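Local coordinates for protein polyketide synthase PksL (PDB 5E1V) that probably dehydrates beta-hydroxyacyl intermediates during bacillaene assembly, acting as a monomeric dehydratase domain of a trans-AT polyketide synthase split module, at residues 33-36 against 37-41; 136-139 against 140-144; 242-246 against 247-251. All coordinates share one frame; numbering follows the deposited sequence.

Contact 1: residues 33-36 against 37-41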
ATOM      1  N   ALA A  33      -2.173   2.291   2.054  1.00 10.59           N
ATOM      2  CA  ALA A  33      -1.930   2.791   3.392  1.00 10.21           C
ATOM      3  C   ALA A  33      -2.679   2.033   4.434  1.00  9.76           C
ATOM      4  O   ALA A  33      -2.369   2.110   5.611  1.00  9.52           O
ATOM      5  CB  ALA A  33      -2.257   4.285   3.454  1.00  9.96           C
ATOM      6  N   TYR A  34      -3.696   1.250   4.034  1.00  9.84           N
ATOM      7  CA  TYR A  34      -4.435   0.432   5.039  1.00  9.57           C
ATOM      8  C   TYR A  34      -3.569  -0.619   5.729  1.00  8.57           C
ATOM      9  O   TYR A  34      -3.953  -1.137   6.817  1.00  9.65           O
ATOM     10  CB  TYR A  34      -5.676  -0.226   4.359  1.00 10.31           C
ATOM     11  CG  TYR A  34      -6.810   0.703   4.138  1.00 10.97           C
ATOM     12  CD1 TYR A  34      -7.362   1.375   5.170  1.00 13.48           C
ATOM     13  CD2 TYR A  34      -7.326   0.910   2.870  1.00 13.19           C
ATOM     14  CE1 TYR A  34      -8.492   2.218   4.989  1.00 14.26           C
ATOM     15  CE2 TYR A  34      -8.421   1.724   2.638  1.00 14.23           C
ATOM     16  CZ  TYR A  34      -9.049   2.340   3.685  1.00 14.78           C
ATOM     17  OH  TYR A  34     -10.098   3.182   3.479  1.00 15.16           O
ATOM     18  N   ILE A  35      -2.538  -1.113   5.059  1.00  9.21           N
ATOM     19  CA  ILE A  35      -1.627  -2.122   5.681  1.00  9.77           C
ATOM     20  C   ILE A  35      -0.985  -1.570   6.983  1.00 11.46           C
ATOM     21  O   ILE A  35      -1.086  -2.167   8.070  1.00 10.90           O
ATOM     22  CB  ILE A  35      -0.552  -2.584   4.697  1.00 10.40           C
ATOM     23  CG1 ILE A  35      -1.266  -3.282   3.503  1.00 12.56           C
ATOM     24  CG2 ILE A  35       0.390  -3.513   5.388  1.00 10.71           C
ATOM     25  CD1 ILE A  35      -0.406  -3.456   2.305  1.00 13.74           C
ATOM     26  N   ASP A  36      -0.406  -0.356   6.832  1.00 11.90           N
ATOM     27  CA  ASP A  36       0.155   0.340   8.002  1.00 12.61           C
ATOM     28  C   ASP A  36      -0.888   0.612   9.065  1.00 12.47           C
ATOM     29  O   ASP A  36      -0.656   0.249  10.244  1.00 13.32           O
ATOM     30  CB  ASP A  36       0.960   1.560   7.637  1.00 13.76           C
ATOM     31  CG  ASP A  36       1.757   2.048   8.830  1.00 14.18           C
ATOM     32  OD1 ASP A  36       2.781   1.401   9.131  1.00 13.89           O
ATOM     33  OD2 ASP A  36       1.262   2.992   9.467  1.00 13.27           O
ATOM     34  N   ILE A  37      -2.040   1.179   8.673  1.00 12.37           N
ATOM     35  CA  ILE A  37      -3.135   1.449   9.565  1.00 10.80           C
ATOM     36  C   ILE A  37      -3.465   0.199  10.439  1.00  9.77           C
ATOM     37  O   ILE A  37      -3.441   0.262  11.693  1.00  9.71           O
ATOM     38  CB  ILE A  37      -4.343   2.038   8.831  1.00 11.21           C
ATOM     39  CG1 ILE A  37      -4.062   3.482   8.400  1.00 11.93           C
ATOM     40  CG2 ILE A  37      -5.597   1.908   9.673  1.00 11.46           C
ATOM     41  CD1 ILE A  37      -4.883   3.948   7.254  1.00 10.62           C
ATOM     42  N   ILE A  38      -3.711  -0.920   9.772  1.00 10.07           N
ATOM     43  CA  ILE A  38      -4.167  -2.091  10.462  1.00 10.89           C
ATOM     44  C   ILE A  38      -3.093  -2.703  11.391  1.00 10.68           C
ATOM     45  O   ILE A  38      -3.386  -2.961  12.549  1.00 10.54           O
ATOM     46  CB  ILE A  38      -4.711  -3.143   9.490  1.00 12.08           C
ATOM     47  CG1 ILE A  38      -5.934  -2.590   8.790  1.00 11.87           C
ATOM     48  CG2 ILE A  38      -5.187  -4.382  10.297  1.00 12.25           C
ATOM     49  CD1 ILE A  38      -6.292  -3.422   7.577  1.00 11.80           C
ATOM     50  N   TYR A  39      -1.830  -2.771  10.932  1.00 11.47           N
ATOM     51  CA  TYR A  39      -0.768  -3.392  11.717  1.00 11.58           C
ATOM     52  C   TYR A  39      -0.448  -2.493  12.920  1.00 12.12           C
ATOM     53  O   TYR A  39      -0.098  -3.040  14.003  1.00 11.47           O
ATOM     54  CB  TYR A  39       0.481  -3.653  10.869  1.00 11.05           C
ATOM     55  CG  TYR A  39       0.462  -4.982  10.123  1.00 13.10           C
ATOM     56  CD1 TYR A  39      -0.066  -5.111   8.857  1.00 12.98           C
ATOM     57  CD2 TYR A  39       0.910  -6.150  10.746  1.00 13.99           C
ATOM     58  CE1 TYR A  39      -0.172  -6.348   8.242  1.00 13.76           C
ATOM     59  CE2 TYR A  39       0.859  -7.345  10.088  1.00 14.41           C
ATOM     60  CZ  TYR A  39       0.305  -7.424   8.822  1.00 13.67           C
ATOM     61  OH  TYR A  39       0.282  -8.645   8.163  1.00 16.33           O
ATOM     62  N   GLN A  40      -0.591  -1.157  12.759  1.00 11.42           N
ATOM     63  CA  GLN A  40      -0.429  -0.242  13.955  1.00 12.33           C
ATOM     64  C   GLN A  40      -1.378  -0.574  15.079  1.00 12.47           C
ATOM     65  O   GLN A  40      -0.984  -0.504  16.237  1.00 13.08           O
ATOM     66  CB  GLN A  40      -0.564   1.237  13.607  1.00 13.26           C
ATOM     67  CG  GLN A  40       0.514   1.673  12.664  1.00 14.62           C
ATOM     68  CD  GLN A  40       1.713   2.352  13.267  1.00 17.68           C
ATOM     69  OE1 GLN A  40       1.870   2.441  14.496  1.00 19.69           O
ATOM     70  NE2 GLN A  40       2.493   2.993  12.382  1.00 18.08           N
ATOM     71  N   ILE A  41      -2.645  -0.815  14.738  1.00 12.46           N
ATOM     72  CA  ILE A  41      -3.677  -1.127  15.650  1.00 13.96           C
ATOM     73  C   ILE A  41      -3.336  -2.422  16.454  1.00 14.95           C
ATOM     74  O   ILE A  41      -3.425  -2.475  17.687  1.00 14.82           O
ATOM     75  CB  ILE A  41      -5.016  -1.264  14.919  1.00 15.16           C
ATOM     76  CG1 ILE A  41      -5.475   0.141  14.468  1.00 16.67           C
ATOM     77  CG2 ILE A  41      -6.087  -1.813  15.846  1.00 16.32           C
ATOM     78  CD1 ILE A  41      -6.499   0.050  13.411  1.00 18.71           C
TER
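Asp-36 and Gln-40, one helical turn apart, are joined by backbone and side chain alike. The side chain of Gln-40 runs back along the helix: CB lies 3.5 Å from Asp-36 O, and CG comes closer to that same oxygen, at 3.0 Å. A bend at chi2 (-98°) then swings the amide toward the carboxylate, where NE2 donates to Asp-36 OD2 at 3.2 Å. The bond reaches OD2 on its syn side and stays close to both flat groups' planes, although carboxylate and amide are turned 78° apart. NE2 has a second acceptor in Gly-185 O, and OE1 takes a bond from Arg-43. Asp-36 OD1 receives the backbone N-H groups of Met-187 and Phe-188, which fixes the carboxylate at both oxygens. Gln-40 N also bonds Asp-36 O at 2.9 Å. On another side of the helix Ile-35 CG2 packs against Tyr-39 CD1 at 3.8 Å, the two side chains pointing the same way. Helix 34-44 of this hot-dog half packs on strands 53-59 and 104-112 through Tyr-34 and Ile-38 and on strand 4-11 through Ile-37 and Ile-41, while the loop carrying Phe-188 covers another side, its ring edge-to-face with Tyr-39.

Contact 2: residues 136-139 against 140-144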
ATOM      1  N   VAL A 136      14.945   2.486 -15.364  1.00 33.98           N
ATOM      2  CA  VAL A 136      14.053   3.609 -15.394  1.00 36.17           C
ATOM      3  C   VAL A 136      14.156   4.333 -14.036  1.00 41.19           C
ATOM      4  O   VAL A 136      13.942   3.727 -12.977  1.00 41.32           O
ATOM      5  CB  VAL A 136      12.591   3.177 -15.714  1.00 40.23           C
ATOM      6  CG1 VAL A 136      11.670   4.397 -15.855  1.00 39.74           C
ATOM      7  CG2 VAL A 136      12.539   2.342 -16.980  1.00 38.70           C
ATOM      8  N   GLN A 137      14.505   5.620 -14.049  1.00 42.27           N
ATOM      9  CA  GLN A 137      14.427   6.414 -12.822  1.00 42.00           C
ATOM     10  C   GLN A 137      12.929   6.595 -12.428  1.00 35.81           C
ATOM     11  O   GLN A 137      12.039   6.764 -13.250  1.00 34.83           O
ATOM     12  CB  GLN A 137      15.184   7.750 -12.944  1.00 41.48           C
ATOM     13  CG  GLN A 137      15.828   8.254 -11.638  1.00 47.23           C
ATOM     14  CD  GLN A 137      17.039   7.432 -11.155  1.00 52.63           C
ATOM     15  OE1 GLN A 137      17.783   6.840 -11.955  1.00 55.42           O
ATOM     16  NE2 GLN A 137      17.247   7.403  -9.830  1.00 51.75           N
ATOM     17  N   LEU A 138      12.662   6.516 -11.140  1.00 35.12           N
ATOM     18  CA  LEU A 138      11.316   6.531 -10.671  1.00 32.22           C
ATOM     19  C   LEU A 138      10.629   7.891 -10.893  1.00 34.59           C
ATOM     20  O   LEU A 138       9.423   7.958 -11.193  1.00 35.60           O
ATOM     21  CB  LEU A 138      11.304   6.107  -9.198  1.00 31.43           C
ATOM     22  CG  LEU A 138       9.931   5.607  -8.712  1.00 35.45           C
ATOM     23  CD1 LEU A 138       9.600   4.217  -9.260  1.00 33.94           C
ATOM     24  CD2 LEU A 138       9.841   5.553  -7.200  1.00 34.37           C
ATOM     25  N   ASP A 139      11.365   8.983 -10.827  1.00 33.23           N
ATOM     26  CA  ASP A 139      10.741  10.257 -11.217  1.00 34.04           C
ATOM     27  C   ASP A 139      10.062  10.248 -12.568  1.00 34.84           C
ATOM     28  O   ASP A 139       9.046  10.939 -12.780  1.00 31.47           O
ATOM     29  CB  ASP A 139      11.767  11.334 -11.267  1.00 36.44           C
ATOM     30  CG  ASP A 139      12.213  11.719  -9.955  1.00 38.94           C
ATOM     31  OD1 ASP A 139      11.390  11.599  -9.011  1.00 44.94           O
ATOM     32  OD2 ASP A 139      13.377  12.180  -9.869  1.00 42.36           O
ATOM     33  N   ASP A 140      10.628   9.501 -13.504  1.00 32.41           N
ATOM     34  CA  ASP A 140      10.019   9.401 -14.829  1.00 31.50           C
ATOM     35  C   ASP A 140       8.716   8.636 -14.820  1.00 31.69           C
ATOM     36  O   ASP A 140       7.839   8.890 -15.634  1.00 31.45           O
ATOM     37  CB  ASP A 140      11.002   8.756 -15.817  1.00 34.63           C
ATOM     38  CG  ASP A 140      12.265   9.622 -16.024  1.00 39.64           C
ATOM     39  OD1 ASP A 140      12.141  10.870 -15.991  1.00 43.51           O
ATOM     40  OD2 ASP A 140      13.357   9.058 -16.200  1.00 46.04           O
ATOM     41  N   VAL A 141       8.578   7.708 -13.877  1.00 33.91           N
ATOM     42  CA  VAL A 141       7.358   6.935 -13.753  1.00 29.64           C
ATOM     43  C   VAL A 141       6.322   7.836 -13.080  1.00 29.51           C
ATOM     44  O   VAL A 141       5.189   7.875 -13.515  1.00 26.93           O
ATOM     45  CB  VAL A 141       7.612   5.655 -12.955  1.00 31.46           C
ATOM     46  CG1 VAL A 141       6.405   4.725 -13.003  1.00 32.41           C
ATOM     47  CG2 VAL A 141       8.808   4.954 -13.558  1.00 28.46           C
ATOM     48  N   TYR A 142       6.733   8.578 -12.049  1.00 25.33           N
ATOM     49  CA  TYR A 142       5.812   9.527 -11.405  1.00 25.95           C
ATOM     50  C   TYR A 142       5.411  10.604 -12.437  1.00 30.10           C
ATOM     51  O   TYR A 142       4.289  11.102 -12.400  1.00 24.57           O
ATOM     52  CB  TYR A 142       6.447  10.202 -10.204  1.00 25.21           C
ATOM     53  CG  TYR A 142       6.453   9.352  -8.916  1.00 22.78           C
ATOM     54  CD1 TYR A 142       5.256   8.865  -8.367  1.00 23.52           C
ATOM     55  CD2 TYR A 142       7.614   9.079  -8.248  1.00 22.45           C
ATOM     56  CE1 TYR A 142       5.249   8.064  -7.214  1.00 21.83           C
ATOM     57  CE2 TYR A 142       7.607   8.298  -7.087  1.00 22.19           C
ATOM     58  CZ  TYR A 142       6.424   7.791  -6.582  1.00 24.10           C
ATOM     59  OH  TYR A 142       6.467   7.052  -5.417  1.00 22.24           O
ATOM     60  N   GLU A 143       6.317  10.913 -13.384  1.00 31.97           N
ATOM     61  CA  GLU A 143       5.989  11.854 -14.486  1.00 34.73           C
ATOM     62  C   GLU A 143       4.808  11.337 -15.281  1.00 31.06           C
ATOM     63  O   GLU A 143       3.813  12.054 -15.518  1.00 34.49           O
ATOM     64  CB  GLU A 143       7.212  12.033 -15.400  1.00 39.80           C
ATOM     65  CG  GLU A 143       7.384  13.400 -16.024  1.00 45.65           C
ATOM     66  CD  GLU A 143       8.688  13.496 -16.838  1.00 47.72           C
ATOM     67  OE1 GLU A 143       9.230  12.454 -17.274  1.00 44.04           O
ATOM     68  OE2 GLU A 143       9.175  14.624 -17.054  1.00 52.37           O
ATOM     69  N   GLN A 144       4.852  10.055 -15.644  1.00 33.06           N
ATOM     70  CA  GLN A 144       3.727   9.425 -16.328  1.00 30.97           C
ATOM     71  C   GLN A 144       2.424   9.358 -15.523  1.00 32.55           C
ATOM     72  O   GLN A 144       1.318   9.540 -16.073  1.00 29.25           O
ATOM     73  CB  GLN A 144       4.136   8.006 -16.813  1.00 34.23           C
ATOM     74  CG  GLN A 144       3.085   7.216 -17.622  1.00 38.79           C
ATOM     75  CD  GLN A 144       2.537   7.893 -18.913  1.00 38.21           C
ATOM     76  OE1 GLN A 144       1.316   8.013 -19.122  1.00 36.84           O
ATOM     77  NE2 GLN A 144       3.428   8.303 -19.771  1.00 34.91           N
TER
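Leu-138 and Tyr-142 sit one turn apart at the start of helix 138-147, their side chains crossing at a slant. The leucine reaches the ring with one methyl: CD2 lies 3.5 Å from Tyr-142 CE2 and 4.1 Å from the hydroxyl oxygen OH of the same tyrosine, so it meets the outer half of the ring. Leu-138 holds CG anti to its nitrogen (chi1 -160°) and projects outward from the helix, and the Tyr-142 ring leans back toward the N-terminal end to meet it. The other leucine methyl, CD1, is turned to Val-141, with a looser approach of 4.4 Å to CG2.

Val-136, still in the strand that precedes the helix, crosses Val-141 at about a right angle. Its CG1 touches Val-141 CG2 at 3.7 Å, bringing the end of strand 134-137 against the first turn of the helix. The backbone bonds begin the helix here, weakly at first, from Asp-140 N to Gln-137 O and from Val-141 N to Leu-138 O. Leu-138 O then accepts a straight bond from Tyr-142 N at 2.9 Å. Glu-143 N meets Asp-139 O with its donor tilted 31° from the carbonyl plane.

Hydrophobic and acidic groups are sorted to different sides. Val-136 and Val-141 also pack on His-202 of helix 190-203, and Leu-138 and Val-141 on Ile-162 of strand 159-165; Tyr-142 OH bonds Ala-158 N, which anchors the far end of the ring. Asp-139 and Asp-140 are exposed, their OD2 and OD1 6.4 Å apart, and Asp-139 has a weak, long ion pair with Lys-157. Negative charge at the N-terminal end of a helix would probably interact favourably with its dipole, while the apolar side chains are fastened to strand 159-165 and helix 190-203.

Contact 3: residues 242-246 against 247-251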
ATOM      1  N   VAL A 242       2.007 -10.879 -12.758  1.00 31.88           N
ATOM      2  CA  VAL A 242       1.254  -9.717 -13.176  1.00 32.08           C
ATOM      3  C   VAL A 242       0.368 -10.135 -14.310  1.00 38.88           C
ATOM      4  O   VAL A 242       0.810 -10.852 -15.214  1.00 39.26           O
ATOM      5  CB  VAL A 242       2.167  -8.545 -13.577  1.00 33.13           C
ATOM      6  CG1 VAL A 242       3.131  -8.198 -12.432  1.00 29.93           C
ATOM      7  CG2 VAL A 242       2.973  -8.853 -14.843  1.00 36.92           C
ATOM      8  N   ARG A 243      -0.886  -9.719 -14.266  1.00 37.26           N
ATOM      9  CA  ARG A 243      -1.756  -9.978 -15.365  1.00 38.03           C
ATOM     10  C   ARG A 243      -2.818  -8.895 -15.435  1.00 37.22           C
ATOM     11  O   ARG A 243      -3.014  -8.157 -14.469  1.00 38.48           O
ATOM     12  CB  ARG A 243      -2.312 -11.406 -15.271  1.00 41.34           C
ATOM     13  CG  ARG A 243      -3.612 -11.569 -14.509  1.00 40.60           C
ATOM     14  CD  ARG A 243      -3.862 -13.028 -14.181  1.00 43.19           C
ATOM     15  NE  ARG A 243      -4.484 -13.197 -12.861  1.00 44.69           N
ATOM     16  CZ  ARG A 243      -3.845 -13.014 -11.706  1.00 49.40           C
ATOM     17  NH1 ARG A 243      -2.559 -12.657 -11.686  1.00 56.62           N
ATOM     18  NH2 ARG A 243      -4.480 -13.185 -10.551  1.00 48.62           N
ATOM     19  N   ARG A 244      -3.434  -8.733 -16.601  1.00 30.56           N
ATOM     20  CA  ARG A 244      -4.698  -7.956 -16.745  1.00 32.35           C
ATOM     21  C   ARG A 244      -5.858  -8.786 -17.268  1.00 35.28           C
ATOM     22  O   ARG A 244      -5.711  -9.483 -18.275  1.00 31.95           O
ATOM     23  CB  ARG A 244      -4.509  -6.751 -17.666  1.00 31.82           C
ATOM     24  CG  ARG A 244      -5.780  -5.887 -17.843  1.00 31.56           C
ATOM     25  CD  ARG A 244      -5.527  -4.734 -18.812  1.00 33.42           C
ATOM     26  NE  ARG A 244      -5.366  -5.247 -20.176  1.00 32.06           N
ATOM     27  CZ  ARG A 244      -6.387  -5.618 -20.954  1.00 32.42           C
ATOM     28  NH1 ARG A 244      -7.644  -5.489 -20.546  1.00 34.81           N
ATOM     29  NH2 ARG A 244      -6.146  -6.106 -22.171  1.00 36.32           N
ATOM     30  N   GLU A 245      -7.001  -8.697 -16.590  1.00 33.70           N
ATOM     31  CA  GLU A 245      -8.257  -9.289 -17.026  1.00 36.45           C
ATOM     32  C   GLU A 245      -9.314  -8.186 -17.086  1.00 37.50           C
ATOM     33  O   GLU A 245      -9.802  -7.713 -16.050  1.00 37.92           O
ATOM     34  CB  GLU A 245      -8.681 -10.431 -16.090  1.00 39.81           C
ATOM     35  CG  GLU A 245      -7.645 -11.562 -16.040  1.00 46.66           C
ATOM     36  CD  GLU A 245      -7.929 -12.638 -14.989  1.00 51.95           C
ATOM     37  OE1 GLU A 245      -9.107 -12.887 -14.684  1.00 55.06           O
ATOM     38  OE2 GLU A 245      -6.954 -13.241 -14.474  1.00 62.47           O
ATOM     39  N   LYS A 246      -9.627  -7.767 -18.319  1.00 34.16           N
ATOM     40  CA  LYS A 246     -10.518  -6.650 -18.631  1.00 34.05           C
ATOM     41  C   LYS A 246     -10.238  -5.362 -17.815  1.00 33.89           C
ATOM     42  O   LYS A 246      -9.238  -4.671 -18.034  1.00 33.97           O
ATOM     43  CB  LYS A 246     -11.984  -7.100 -18.504  1.00 37.62           C
ATOM     44  CG  LYS A 246     -12.361  -8.222 -19.480  1.00 42.38           C
ATOM     45  CD  LYS A 246     -13.860  -8.276 -19.750  1.00 43.57           C
ATOM     46  CE  LYS A 246     -14.142  -8.527 -21.231  1.00 50.32           C
ATOM     47  NZ  LYS A 246     -13.525  -9.796 -21.706  1.00 52.35           N
ATOM     48  N   GLU A 247     -11.124  -5.126 -16.863  1.00 31.61           N
ATOM     49  CA  GLU A 247     -11.177  -4.001 -15.909  1.00 35.51           C
ATOM     50  C   GLU A 247     -10.224  -4.142 -14.681  1.00 35.15           C
ATOM     51  O   GLU A 247     -10.075  -3.163 -13.888  1.00 32.93           O
ATOM     52  CB  GLU A 247     -12.620  -4.024 -15.370  1.00 40.48           C
ATOM     53  CG  GLU A 247     -13.302  -2.709 -15.107  1.00 45.36           C
ATOM     54  CD  GLU A 247     -13.919  -2.035 -16.328  1.00 45.11           C
ATOM     55  OE1 GLU A 247     -13.230  -1.894 -17.372  1.00 45.69           O
ATOM     56  OE2 GLU A 247     -15.091  -1.589 -16.199  1.00 45.58           O
ATOM     57  N   LEU A 248      -9.611  -5.331 -14.525  1.00 28.36           N
ATOM     58  CA  LEU A 248      -8.811  -5.680 -13.321  1.00 30.72           C
ATOM     59  C   LEU A 248      -7.412  -6.065 -13.614  1.00 31.22           C
ATOM     60  O   LEU A 248      -7.165  -6.823 -14.573  1.00 30.24           O
ATOM     61  CB  LEU A 248      -9.418  -6.852 -12.575  1.00 31.10           C
ATOM     62  CG  LEU A 248     -10.850  -6.600 -12.184  1.00 29.34           C
ATOM     63  CD1 LEU A 248     -11.503  -7.889 -11.735  1.00 29.87           C
ATOM     64  CD2 LEU A 248     -11.009  -5.514 -11.111  1.00 31.67           C
ATOM     65  N   ILE A 249      -6.481  -5.561 -12.786  1.00 26.80           N
ATOM     66  CA  ILE A 249      -5.062  -5.915 -12.871  1.00 24.78           C
ATOM     67  C   ILE A 249      -4.686  -6.537 -11.550  1.00 29.05           C
ATOM     68  O   ILE A 249      -5.314  -6.205 -10.515  1.00 21.61           O
ATOM     69  CB  ILE A 249      -4.133  -4.729 -13.192  1.00 30.77           C
ATOM     70  CG1 ILE A 249      -4.244  -3.597 -12.147  1.00 28.69           C
ATOM     71  CG2 ILE A 249      -4.466  -4.167 -14.572  1.00 27.08           C
ATOM     72  CD1 ILE A 249      -3.059  -2.654 -12.118  1.00 29.91           C
ATOM     73  N   TYR A 250      -3.694  -7.435 -11.613  1.00 27.10           N
ATOM     74  CA  TYR A 250      -3.234  -8.240 -10.497  1.00 29.53           C
ATOM     75  C   TYR A 250      -1.742  -8.252 -10.521  1.00 29.10           C
ATOM     76  O   TYR A 250      -1.132  -8.338 -11.589  1.00 28.69           O
ATOM     77  CB  TYR A 250      -3.698  -9.710 -10.628  1.00 28.07           C
ATOM     78  CG  TYR A 250      -5.185  -9.953 -10.830  1.00 31.27           C
ATOM     79  CD1 TYR A 250      -5.783  -9.750 -12.083  1.00 31.93           C
ATOM     80  CD2 TYR A 250      -5.984 -10.444  -9.809  1.00 31.80           C
ATOM     81  CE1 TYR A 250      -7.139  -9.972 -12.266  1.00 30.97           C
ATOM     82  CE2 TYR A 250      -7.334 -10.691  -9.997  1.00 34.31           C
ATOM     83  CZ  TYR A 250      -7.888 -10.456 -11.245  1.00 32.44           C
ATOM     84  OH  TYR A 250      -9.194 -10.710 -11.450  1.00 36.53           O
ATOM     85  N   VAL A 251      -1.110  -8.137  -9.353  1.00 24.71           N
ATOM     86  CA  VAL A 251       0.316  -8.228  -9.243  1.00 23.42           C
ATOM     87  C   VAL A 251       0.629  -8.807  -7.855  1.00 24.30           C
ATOM     88  O   VAL A 251      -0.210  -8.784  -6.981  1.00 20.02           O
ATOM     89  CB  VAL A 251       1.013  -6.863  -9.305  1.00 23.63           C
ATOM     90  CG1 VAL A 251       0.757  -6.215 -10.646  1.00 26.22           C
ATOM     91  CG2 VAL A 251       0.460  -5.931  -8.223  1.00 26.53           C
TER
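Arg-243 lays its guanidinium flat over one face of the Tyr-250 ring, and this stack is the close-packed part of the hairpin. The planes are only 16° apart; Arg-243 CZ lies 4.0 Å from the Tyr-250 ring centroid, an off-centre cation-pi contact. Arg-243 NH2 comes within 3.2 Å of Tyr-250 CD2, whereas NH1 overlies CB. A bend at chi3 (143°) helps turn the group over the ring. In its own plane Arg-243 NE forms a salt bridge with Glu-245 OE2 at 3.0 Å, a weak hydrogen bond by angle; NH2 is also held by Asn-268. Beneath the stack Arg-243 and Tyr-250 form a hydrogen-bonded antiparallel pair, 3.0 Å from each N to the other's O. Val-242 CG1 and Val-251 CG1 close to 3.6 Å at the buried end, near helix 190-203.

At the solvent end the side chains are looser, but the backbone is firmly closed: across the type II' turn Glu-245 and Leu-248 exchange two N-to-O bonds of 2.8 Å. The exposed corner side chains of Lys-246 and Glu-247 approach no closer than CB to CB, 4.4 Å, though the Glu-247 backbone bonds Leu-273 of strand 262-273. Arg-244 NH1 hydrogen-bonds Lys-246 O at 3.1 Å, on a lone pair, and Arg-244 NE bonds Leu-207 O. With Glu-245 at its edge and a ring on its face, the Arg-243 guanidinium charge is probably well stabilised.

In the fold
The three contacts follow one another along the chain, contact 1 in the first of two hot-dog halves and contacts 2 and 3 in the second. Contact 1 lies across the chain's centre from the others, its centre about 27 Å from that of contact 2 and about 25 Å from that of contact 3. Contacts 2 and 3 have centres about 21 Å apart and join through the run of strands 134-137, 159-165, 168-174, 232-245 and 248-256; helix 190-203 packs against both. None touches another. In this double hot-dog arrangement, usual for polyketide synthase dehydratases, contact 1 belongs to the helix of one half, while 136-144 and 242-251 belong to the other.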